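Long-range contact in cellulase (Xanthomonas axonopodis pv. citri, PDB 5HOS), which probably hydrolyses internal beta-1,4-glucosidic bonds of cellulose, as an endoglucanase of glycoside hydrolase family 5: residues 49-63 with 306-320. Residues are numbered along the deposited sequence; the frame is centred on the assembly and turned at random.
Sequences NIDYRYPAADEYAYF and AGAWWSGAYPFNVQP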
ATOM      1  N   ASN A  49       0.463  21.985  -2.769  1.00 29.83           N
ATOM      2  CA  ASN A  49       1.340  22.444  -3.857  1.00 30.93           C
ATOM      3  C   ASN A  49       2.633  23.139  -3.438  1.00 31.16           C
ATOM      4  O   ASN A  49       3.347  23.658  -4.294  1.00 31.65           O
ATOM      5  CB  ASN A  49       0.565  23.284  -4.889  1.00 31.97           C
ATOM      6  CG  ASN A  49      -0.523  22.487  -5.568  1.00 34.71           C
ATOM      7  OD1 ASN A  49      -0.333  21.309  -5.883  1.00 35.06           O
ATOM      8  ND2 ASN A  49      -1.671  23.112  -5.792  1.00 36.14           N
ATOM      9  N   ILE A  50       2.940  23.111  -2.140  1.00 32.71           N
ATOM     10  CA  ILE A  50       4.207  23.602  -1.591  1.00 35.28           C
ATOM     11  C   ILE A  50       4.867  22.464  -0.791  1.00 34.32           C
ATOM     12  O   ILE A  50       5.963  22.013  -1.139  1.00 35.83           O
ATOM     13  CB  ILE A  50       3.988  24.858  -0.716  1.00 38.23           C
ATOM     14  CG1 ILE A  50       3.480  26.015  -1.591  1.00 41.71           C
ATOM     15  CG2 ILE A  50       5.285  25.265  -0.019  1.00 40.35           C
ATOM     16  CD1 ILE A  50       2.887  27.184  -0.833  1.00 46.08           C
ATOM     17  N   ASP A  51       4.194  22.003   0.267  1.00 30.80           N
ATOM     18  CA  ASP A  51       4.685  20.886   1.092  1.00 31.21           C
ATOM     19  C   ASP A  51       4.328  19.497   0.549  1.00 31.26           C
ATOM     20  O   ASP A  51       5.077  18.542   0.755  1.00 32.49           O
ATOM     21  CB  ASP A  51       4.140  21.005   2.515  1.00 31.86           C
ATOM     22  CG  ASP A  51       4.604  22.257   3.198  1.00 32.94           C
ATOM     23  OD1 ASP A  51       5.824  22.505   3.178  1.00 31.71           O
ATOM     24  OD2 ASP A  51       3.753  22.983   3.749  1.00 35.69           O
ATOM     25  N   TYR A  52       3.173  19.388  -0.105  1.00 27.12           N
ATOM     26  CA  TYR A  52       2.701  18.124  -0.667  1.00 22.65           C
ATOM     27  C   TYR A  52       1.794  18.405  -1.872  1.00 23.50           C
ATOM     28  O   TYR A  52       1.386  19.545  -2.088  1.00 23.76           O
ATOM     29  CB  TYR A  52       1.938  17.340   0.407  1.00 24.42           C
ATOM     30  CG  TYR A  52       0.614  17.961   0.824  1.00 23.10           C
ATOM     31  CD1 TYR A  52       0.560  18.967   1.783  1.00 22.65           C
ATOM     32  CD2 TYR A  52      -0.597  17.518   0.265  1.00 23.30           C
ATOM     33  CE1 TYR A  52      -0.649  19.528   2.173  1.00 17.14           C
ATOM     34  CE2 TYR A  52      -1.808  18.083   0.640  1.00 23.54           C
ATOM     35  CZ  TYR A  52      -1.836  19.074   1.595  1.00 23.21           C
ATOM     36  OH  TYR A  52      -3.037  19.626   1.974  1.00 25.29           O
ATOM     37  N   ARG A  53       1.480  17.355  -2.629  1.00 22.50           N
ATOM     38  CA  ARG A  53       0.683  17.454  -3.859  1.00 23.57           C
ATOM     39  C   ARG A  53      -0.178  16.211  -4.032  1.00 22.94           C
ATOM     40  O   ARG A  53       0.142  15.152  -3.490  1.00 22.91           O
ATOM     41  CB  ARG A  53       1.599  17.574  -5.087  1.00 27.37           C
ATOM     42  CG  ARG A  53       2.511  16.365  -5.297  1.00 31.44           C
ATOM     43  CD  ARG A  53       3.276  16.398  -6.608  1.00 35.88           C
ATOM     44  NE  ARG A  53       2.441  16.121  -7.782  1.00 34.09           N
ATOM     45  CZ  ARG A  53       1.928  17.033  -8.616  1.00 36.54           C
ATOM     46  NH1 ARG A  53       2.126  18.344  -8.438  1.00 37.22           N
ATOM     47  NH2 ARG A  53       1.195  16.627  -9.654  1.00 38.15           N
ATOM     48  N   TYR A  54      -1.253  16.352  -4.801  1.00 21.73           N
ATOM     49  CA  TYR A  54      -1.991  15.213  -5.332  1.00 20.23           C
ATOM     50  C   TYR A  54      -1.668  15.074  -6.824  1.00 20.94           C
ATOM     51  O   TYR A  54      -1.215  16.035  -7.454  1.00 23.84           O
ATOM     52  CB  TYR A  54      -3.499  15.371  -5.079  1.00 20.03           C
ATOM     53  CG  TYR A  54      -3.911  14.930  -3.688  1.00 18.58           C
ATOM     54  CD1 TYR A  54      -3.564  15.677  -2.565  1.00 19.59           C
ATOM     55  CD2 TYR A  54      -4.640  13.753  -3.490  1.00 19.04           C
ATOM     56  CE1 TYR A  54      -3.922  15.271  -1.288  1.00 18.21           C
ATOM     57  CE2 TYR A  54      -5.005  13.340  -2.217  1.00 17.95           C
ATOM     58  CZ  TYR A  54      -4.648  14.097  -1.120  1.00 19.25           C
ATOM     59  OH  TYR A  54      -5.009  13.693   0.142  1.00 19.55           O
ATOM     60  N   PRO A  55      -1.872  13.877  -7.393  1.00 20.31           N
ATOM     61  CA  PRO A  55      -1.532  13.692  -8.807  1.00 21.34           C
ATOM     62  C   PRO A  55      -2.441  14.463  -9.775  1.00 22.35           C
ATOM     63  O   PRO A  55      -3.628  14.622  -9.511  1.00 23.20           O
ATOM     64  CB  PRO A  55      -1.697  12.174  -9.017  1.00 20.73           C
ATOM     65  CG  PRO A  55      -1.780  11.578  -7.655  1.00 20.71           C
ATOM     66  CD  PRO A  55      -2.390  12.633  -6.793  1.00 20.82           C
ATOM     67  N   ALA A  56      -1.872  14.950 -10.878  1.00 25.44           N
ATOM     68  CA  ALA A  56      -2.662  15.495 -11.985  1.00 25.10           C
ATOM     69  C   ALA A  56      -3.457  14.374 -12.640  1.00 22.97           C
ATOM     70  O   ALA A  56      -3.061  13.223 -12.575  1.00 21.56           O
ATOM     71  CB  ALA A  56      -1.755  16.161 -13.011  1.00 26.29           C
ATOM     72  N   ALA A  57      -4.572  14.718 -13.279  1.00 24.96           N
ATOM     73  CA  ALA A  57      -5.428  13.718 -13.935  1.00 24.21           C
ATOM     74  C   ALA A  57      -4.689  12.886 -15.000  1.00 24.73           C
ATOM     75  O   ALA A  57      -4.930  11.679 -15.126  1.00 25.56           O
ATOM     76  CB  ALA A  57      -6.660  14.387 -14.540  1.00 24.61           C
ATOM     77  N   ASP A  58      -3.786  13.517 -15.754  1.00 24.50           N
ATOM     78  CA  ASP A  58      -3.041  12.800 -16.804  1.00 24.53           C
ATOM     79  C   ASP A  58      -1.975  11.812 -16.284  1.00 23.46           C
ATOM     80  O   ASP A  58      -1.488  10.984 -17.046  1.00 22.96           O
ATOM     81  CB  ASP A  58      -2.463  13.757 -17.874  1.00 27.40           C
ATOM     82  CG  ASP A  58      -1.352  14.671 -17.354  1.00 29.63           C
ATOM     83  OD1 ASP A  58      -0.963  14.580 -16.177  1.00 31.40           O
ATOM     84  OD2 ASP A  58      -0.863  15.501 -18.150  1.00 35.25           O
ATOM     85  N   GLU A  59      -1.633  11.889 -14.998  1.00 23.58           N
ATOM     86  CA  GLU A  59      -0.753  10.890 -14.384  1.00 23.11           C
ATOM     87  C   GLU A  59      -1.430   9.514 -14.381  1.00 20.99           C
ATOM     88  O   GLU A  59      -0.805   8.503 -14.715  1.00 21.84           O
ATOM     89  CB  GLU A  59      -0.323  11.337 -12.986  1.00 25.86           C
ATOM     90  CG  GLU A  59       0.591  12.568 -13.032  1.00 27.74           C
ATOM     91  CD  GLU A  59       1.057  13.032 -11.664  1.00 31.03           C
ATOM     92  OE1 GLU A  59       1.569  12.187 -10.908  1.00 35.79           O
ATOM     93  OE2 GLU A  59       0.914  14.239 -11.343  1.00 27.35           O
ATOM     94  N   TYR A  60      -2.730   9.502 -14.105  1.00 18.28           N
ATOM     95  CA  TYR A  60      -3.511   8.263 -14.125  1.00 18.83           C
ATOM     96  C   TYR A  60      -3.576   7.716 -15.549  1.00 19.36           C
ATOM     97  O   TYR A  60      -3.329   6.534 -15.771  1.00 21.17           O
ATOM     98  CB  TYR A  60      -4.916   8.484 -13.556  1.00 19.99           C
ATOM     99  CG  TYR A  60      -4.919   9.015 -12.137  1.00 19.01           C
ATOM    100  CD1 TYR A  60      -4.847  10.382 -11.881  1.00 19.56           C
ATOM    101  CD2 TYR A  60      -4.998   8.153 -11.044  1.00 19.52           C
ATOM    102  CE1 TYR A  60      -4.848  10.871 -10.590  1.00 18.67           C
ATOM    103  CE2 TYR A  60      -5.002   8.635  -9.748  1.00 18.07           C
ATOM    104  CZ  TYR A  60      -4.914   9.997  -9.524  1.00 18.22           C
ATOM    105  OH  TYR A  60      -4.918  10.498  -8.238  1.00 17.26           O
ATOM    106  N   ALA A  61      -3.886   8.580 -16.513  1.00 19.47           N
ATOM    107  CA  ALA A  61      -3.940   8.178 -17.922  1.00 22.05           C
ATOM    108  C   ALA A  61      -2.615   7.551 -18.393  1.00 20.76           C
ATOM    109  O   ALA A  61      -2.632   6.541 -19.080  1.00 20.79           O
ATOM    110  CB  ALA A  61      -4.324   9.353 -18.806  1.00 24.31           C
ATOM    111  N   TYR A  62      -1.479   8.120 -17.983  1.00 20.77           N
ATOM    112  CA  TYR A  62      -0.179   7.550 -18.336  1.00 21.65           C
ATOM    113  C   TYR A  62      -0.041   6.096 -17.871  1.00 21.70           C
ATOM    114  O   TYR A  62       0.307   5.211 -18.658  1.00 21.19           O
ATOM    115  CB  TYR A  62       0.989   8.381 -17.777  1.00 22.36           C
ATOM    116  CG  TYR A  62       2.314   7.673 -17.971  1.00 24.05           C
ATOM    117  CD1 TYR A  62       2.903   7.587 -19.232  1.00 26.47           C
ATOM    118  CD2 TYR A  62       2.953   7.033 -16.904  1.00 24.13           C
ATOM    119  CE1 TYR A  62       4.100   6.910 -19.424  1.00 27.16           C
ATOM    120  CE2 TYR A  62       4.151   6.356 -17.086  1.00 24.79           C
ATOM    121  CZ  TYR A  62       4.724   6.297 -18.345  1.00 26.30           C
ATOM    122  OH  TYR A  62       5.915   5.625 -18.517  1.00 27.30           O
ATOM    123  N   PHE A  63      -0.313   5.850 -16.595  1.00 20.64           N
ATOM    124  CA  PHE A  63      -0.125   4.505 -16.047  1.00 18.63           C
ATOM    125  C   PHE A  63      -1.157   3.519 -16.574  1.00 17.93           C
ATOM    126  O   PHE A  63      -0.827   2.361 -16.808  1.00 18.98           O
ATOM    127  CB  PHE A  63      -0.023   4.538 -14.516  1.00 19.64           C
ATOM    128  CG  PHE A  63       1.271   5.140 -14.045  1.00 19.62           C
ATOM    129  CD1 PHE A  63       2.474   4.455 -14.247  1.00 20.03           C
ATOM    130  CD2 PHE A  63       1.311   6.397 -13.473  1.00 20.16           C
ATOM    131  CE1 PHE A  63       3.690   5.005 -13.854  1.00 19.89           C
ATOM    132  CE2 PHE A  63       2.526   6.953 -13.074  1.00 21.83           C
ATOM    133  CZ  PHE A  63       3.713   6.259 -13.271  1.00 21.74           C
ATOM    134  N   ALA A 306       6.003   6.142  -8.178  1.00 23.04           N
ATOM    135  CA  ALA A 306       6.056   7.264  -9.096  1.00 23.40           C
ATOM    136  C   ALA A 306       5.483   8.489  -8.367  1.00 25.55           C
ATOM    137  O   ALA A 306       5.245   8.449  -7.158  1.00 23.17           O
ATOM    138  CB  ALA A 306       5.289   6.943 -10.370  1.00 23.02           C
ATOM    139  N   GLY A 307       5.261   9.569  -9.101  1.00 31.10           N
ATOM    140  CA  GLY A 307       4.863  10.844  -8.514  1.00 31.63           C
ATOM    141  C   GLY A 307       5.793  11.911  -9.046  1.00 32.85           C
ATOM    142  O   GLY A 307       6.968  11.643  -9.322  1.00 33.57           O
ATOM    143  N   ALA A 308       5.265  13.121  -9.178  1.00 31.58           N
ATOM    144  CA  ALA A 308       5.950  14.195  -9.895  1.00 30.41           C
ATOM    145  C   ALA A 308       7.159  14.803  -9.168  1.00 30.65           C
ATOM    146  O   ALA A 308       7.980  15.468  -9.813  1.00 30.31           O
ATOM    147  CB  ALA A 308       4.951  15.293 -10.259  1.00 33.36           C
ATOM    148  N   TRP A 309       7.277  14.594  -7.853  1.00 34.15           N
ATOM    149  CA  TRP A 309       8.311  15.275  -7.051  1.00 35.88           C
ATOM    150  C   TRP A 309       9.502  14.417  -6.606  1.00 35.43           C
ATOM    151  O   TRP A 309      10.319  14.882  -5.808  1.00 40.53           O
ATOM    152  CB  TRP A 309       7.661  15.972  -5.841  1.00 35.81           C
ATOM    153  CG  TRP A 309       6.835  17.209  -6.182  1.00 36.28           C
ATOM    154  CD1 TRP A 309       6.661  17.786  -7.417  1.00 35.93           C
ATOM    155  CD2 TRP A 309       6.114  18.033  -5.257  1.00 35.24           C
ATOM    156  NE1 TRP A 309       5.861  18.898  -7.312  1.00 37.11           N
ATOM    157  CE2 TRP A 309       5.517  19.080  -5.998  1.00 37.21           C
ATOM    158  CE3 TRP A 309       5.913  17.986  -3.873  1.00 35.40           C
ATOM    159  CZ2 TRP A 309       4.721  20.066  -5.399  1.00 37.88           C
ATOM    160  CZ3 TRP A 309       5.129  18.971  -3.272  1.00 34.61           C
ATOM    161  CH2 TRP A 309       4.543  19.997  -4.038  1.00 36.53           C
ATOM    162  N   TRP A 310       9.637  13.196  -7.131  1.00 33.17           N
ATOM    163  CA  TRP A 310      10.818  12.375  -6.832  1.00 33.22           C
ATOM    164  C   TRP A 310      12.052  13.022  -7.450  1.00 35.67           C
ATOM    165  O   TRP A 310      11.984  13.584  -8.544  1.00 36.97           O
ATOM    166  CB  TRP A 310      10.690  10.934  -7.366  1.00 34.30           C
ATOM    167  CG  TRP A 310       9.781  10.049  -6.570  1.00 30.91           C
ATOM    168  CD1 TRP A 310       8.580   9.542  -6.970  1.00 30.75           C
ATOM    169  CD2 TRP A 310      10.009   9.543  -5.245  1.00 31.77           C
ATOM    170  NE1 TRP A 310       8.040   8.760  -5.981  1.00 31.02           N
ATOM    171  CE2 TRP A 310       8.894   8.743  -4.909  1.00 30.50           C
ATOM    172  CE3 TRP A 310      11.044   9.691  -4.307  1.00 33.74           C
ATOM    173  CZ2 TRP A 310       8.778   8.093  -3.672  1.00 31.52           C
ATOM    174  CZ3 TRP A 310      10.928   9.040  -3.072  1.00 32.09           C
ATOM    175  CH2 TRP A 310       9.801   8.253  -2.770  1.00 31.20           C
ATOM    176  N   SER A 311      13.176  12.924  -6.747  1.00 40.79           N
ATOM    177  CA  SER A 311      14.447  13.423  -7.258  1.00 42.90           C
ATOM    178  C   SER A 311      14.941  12.527  -8.397  1.00 49.37           C
ATOM    179  O   SER A 311      14.485  11.381  -8.557  1.00 45.69           O
ATOM    180  CB  SER A 311      15.489  13.503  -6.140  1.00 45.65           C
ATOM    181  OG  SER A 311      15.916  12.216  -5.729  1.00 49.26           O
ATOM    182  N   GLY A 312      15.869  13.065  -9.187  1.00 53.52           N
ATOM    183  CA  GLY A 312      16.455  12.343 -10.318  1.00 52.67           C
ATOM    184  C   GLY A 312      17.273  11.122  -9.930  1.00 51.67           C
ATOM    185  O   GLY A 312      17.377  10.174 -10.706  1.00 52.32           O
ATOM    186  N   ALA A 313      17.847  11.148  -8.726  1.00 51.72           N
ATOM    187  CA  ALA A 313      18.641  10.034  -8.214  1.00 51.79           C
ATOM    188  C   ALA A 313      17.799   8.903  -7.622  1.00 44.32           C
ATOM    189  O   ALA A 313      18.345   7.838  -7.340  1.00 39.68           O
ATOM    190  CB  ALA A 313      19.640  10.529  -7.174  1.00 57.24           C
ATOM    191  N   TYR A 314      16.493   9.106  -7.422  1.00 38.23           N
ATOM    192  CA  TYR A 314      15.689   8.073  -6.771  1.00 32.77           C
ATOM    193  C   TYR A 314      15.611   6.803  -7.640  1.00 31.19           C
ATOM    194  O   TYR A 314      15.020   6.835  -8.722  1.00 31.41           O
ATOM    195  CB  TYR A 314      14.284   8.567  -6.417  1.00 33.05           C
ATOM    196  CG  TYR A 314      13.593   7.618  -5.474  1.00 32.49           C
ATOM    197  CD1 TYR A 314      14.124   7.364  -4.209  1.00 33.31           C
ATOM    198  CD2 TYR A 314      12.423   6.952  -5.846  1.00 33.83           C
ATOM    199  CE1 TYR A 314      13.512   6.473  -3.338  1.00 33.58           C
ATOM    200  CE2 TYR A 314      11.795   6.067  -4.982  1.00 33.80           C
ATOM    201  CZ  TYR A 314      12.344   5.827  -3.732  1.00 32.85           C
ATOM    202  OH  TYR A 314      11.726   4.947  -2.878  1.00 35.70           O
ATOM    203  N   PRO A 315      16.202   5.682  -7.157  1.00 31.36           N
ATOM    204  CA  PRO A 315      16.374   4.509  -8.033  1.00 30.95           C
ATOM    205  C   PRO A 315      15.097   3.791  -8.461  1.00 28.41           C
ATOM    206  O   PRO A 315      15.114   3.097  -9.483  1.00 30.33           O
ATOM    207  CB  PRO A 315      17.258   3.572  -7.203  1.00 32.79           C
ATOM    208  CG  PRO A 315      16.992   3.940  -5.789  1.00 23.92           C
ATOM    209  CD  PRO A 315      16.708   5.418  -5.792  1.00 31.03           C
ATOM    210  N   PHE A 316      14.010   3.952  -7.706  1.00 24.70           N
ATOM    211  CA  PHE A 316      12.759   3.246  -8.011  1.00 23.05           C
ATOM    212  C   PHE A 316      11.741   4.097  -8.757  1.00 21.92           C
ATOM    213  O   PHE A 316      10.626   3.634  -9.011  1.00 22.84           O
ATOM    214  CB  PHE A 316      12.106   2.716  -6.726  1.00 22.91           C
ATOM    215  CG  PHE A 316      13.023   1.917  -5.837  1.00 23.81           C
ATOM    216  CD1 PHE A 316      13.931   1.009  -6.366  1.00 25.10           C
ATOM    217  CD2 PHE A 316      12.946   2.047  -4.456  1.00 26.99           C
ATOM    218  CE1 PHE A 316      14.760   0.264  -5.540  1.00 26.26           C
ATOM    219  CE2 PHE A 316      13.765   1.297  -3.623  1.00 27.40           C
ATOM    220  CZ  PHE A 316      14.678   0.406  -4.164  1.00 24.99           C
ATOM    221  N   ASN A 317      12.107   5.324  -9.121  1.00 23.95           N
ATOM    222  CA  ASN A 317      11.150   6.256  -9.720  1.00 24.25           C
ATOM    223  C   ASN A 317      10.751   5.837 -11.128  1.00 24.31           C
ATOM    224  O   ASN A 317      11.600   5.760 -12.013  1.00 27.33           O
ATOM    225  CB  ASN A 317      11.720   7.678  -9.745  1.00 26.14           C
ATOM    226  CG  ASN A 317      10.704   8.708 -10.218  1.00 29.52           C
ATOM    227  OD1 ASN A 317       9.484   8.470 -10.199  1.00 29.12           O
ATOM    228  ND2 ASN A 317      11.198   9.857 -10.657  1.00 31.73           N
ATOM    229  N   VAL A 318       9.457   5.583 -11.341  1.00 24.21           N
ATOM    230  CA  VAL A 318       8.955   5.246 -12.686  1.00 23.95           C
ATOM    231  C   VAL A 318       8.059   6.350 -13.254  1.00 23.75           C
ATOM    232  O   VAL A 318       7.341   6.134 -14.224  1.00 23.99           O
ATOM    233  CB  VAL A 318       8.283   3.852 -12.756  1.00 24.10           C
ATOM    234  CG1 VAL A 318       9.325   2.764 -12.557  1.00 23.50           C
ATOM    235  CG2 VAL A 318       7.147   3.704 -11.752  1.00 24.79           C
ATOM    236  N   GLN A 319       8.126   7.541 -12.662  1.00 24.67           N
ATOM    237  CA  GLN A 319       7.515   8.738 -13.249  1.00 25.69           C
ATOM    238  C   GLN A 319       8.214   9.006 -14.583  1.00 24.94           C
ATOM    239  O   GLN A 319       9.450   9.022 -14.621  1.00 23.91           O
ATOM    240  CB  GLN A 319       7.721   9.955 -12.336  1.00 29.18           C
ATOM    241  CG  GLN A 319       6.976  11.214 -12.759  1.00 32.40           C
ATOM    242  CD  GLN A 319       5.490  11.146 -12.462  1.00 34.35           C
ATOM    243  OE1 GLN A 319       4.987  10.135 -11.973  1.00 33.52           O
ATOM    244  NE2 GLN A 319       4.782  12.228 -12.743  1.00 38.35           N
ATOM    245  N   PRO A 320       7.439   9.227 -15.671  1.00 26.18           N
ATOM    246  CA  PRO A 320       8.101   9.566 -16.939  1.00 26.76           C
ATOM    247  C   PRO A 320       8.928  10.849 -16.820  1.00 28.72           C
ATOM    248  O   PRO A 320       8.625  11.706 -15.980  1.00 29.50           O
ATOM    249  CB  PRO A 320       6.944   9.724 -17.941  1.00 28.76           C
ATOM    250  CG  PRO A 320       5.683   9.663 -17.162  1.00 29.33           C
ATOM    251  CD  PRO A 320       5.973   9.135 -15.795  1.00 26.92           C
TER
HETATM  252  O   HOH W   1       2.315  13.440  -8.670  1.00 29.17           O
HETATM  253  O   HOH W   2       2.493  10.159 -12.127  1.00 36.70           O
HETATM  254  O   HOH W   3       7.866   4.977 -16.740  1.00 30.60           O
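In this (beta/alpha)8 barrel, the loop after the first strand and the start of the first barrel helix meet the loop that leaves the eighth strand, and Arg53 lying across Trp309 joins the two. CD of Arg53 sits over the five-membered ring of Trp309, 3.4 Å from its centroid and only 6° off the ring normal, a CH-pi contact. A bend at chi3 (-73°) then carries the guanidinium past the indole as an off-centre cation-pi partner, its plane turned 56° from the ring, while CB of Ala308 covers one of its faces. The benzo edge of Trp309 faces the backbone of 49-52, with CH2 3.7 Å from C of Asn49.

No direct hydrogen bond links the segments; water does it, around Glu59. Within 49-63, OE2 of Glu59 forms a salt bridge with NH2 of Arg53 (2.9 Å) and, from above the carboxylate plane, receives the amide of Ala56. Its OE1 accepts from a water that also accepts from NE of Arg53 and N of Ala308.

Farther along the helix, Pro320 turns its CG-CD edge onto one face of Tyr62, CG 3.6 Å from the ring centroid, another CH-pi contact. A water joins OH of Tyr62 to O of Val318, and the hydroxyl also hydrogen-bonds to OD1 of Asp326. One residue on, CZ of Phe63 meets CB of Ala306 at 3.4 Å, next to Val32 and Leu34 of the first strand. Backbone bonds of Ala306 to Asn33 and Ser35 pair the eighth strand with the first; the contact joins the loops following both, at the strands' C-terminal end, the active-site face in TIM-barrel glycosidases.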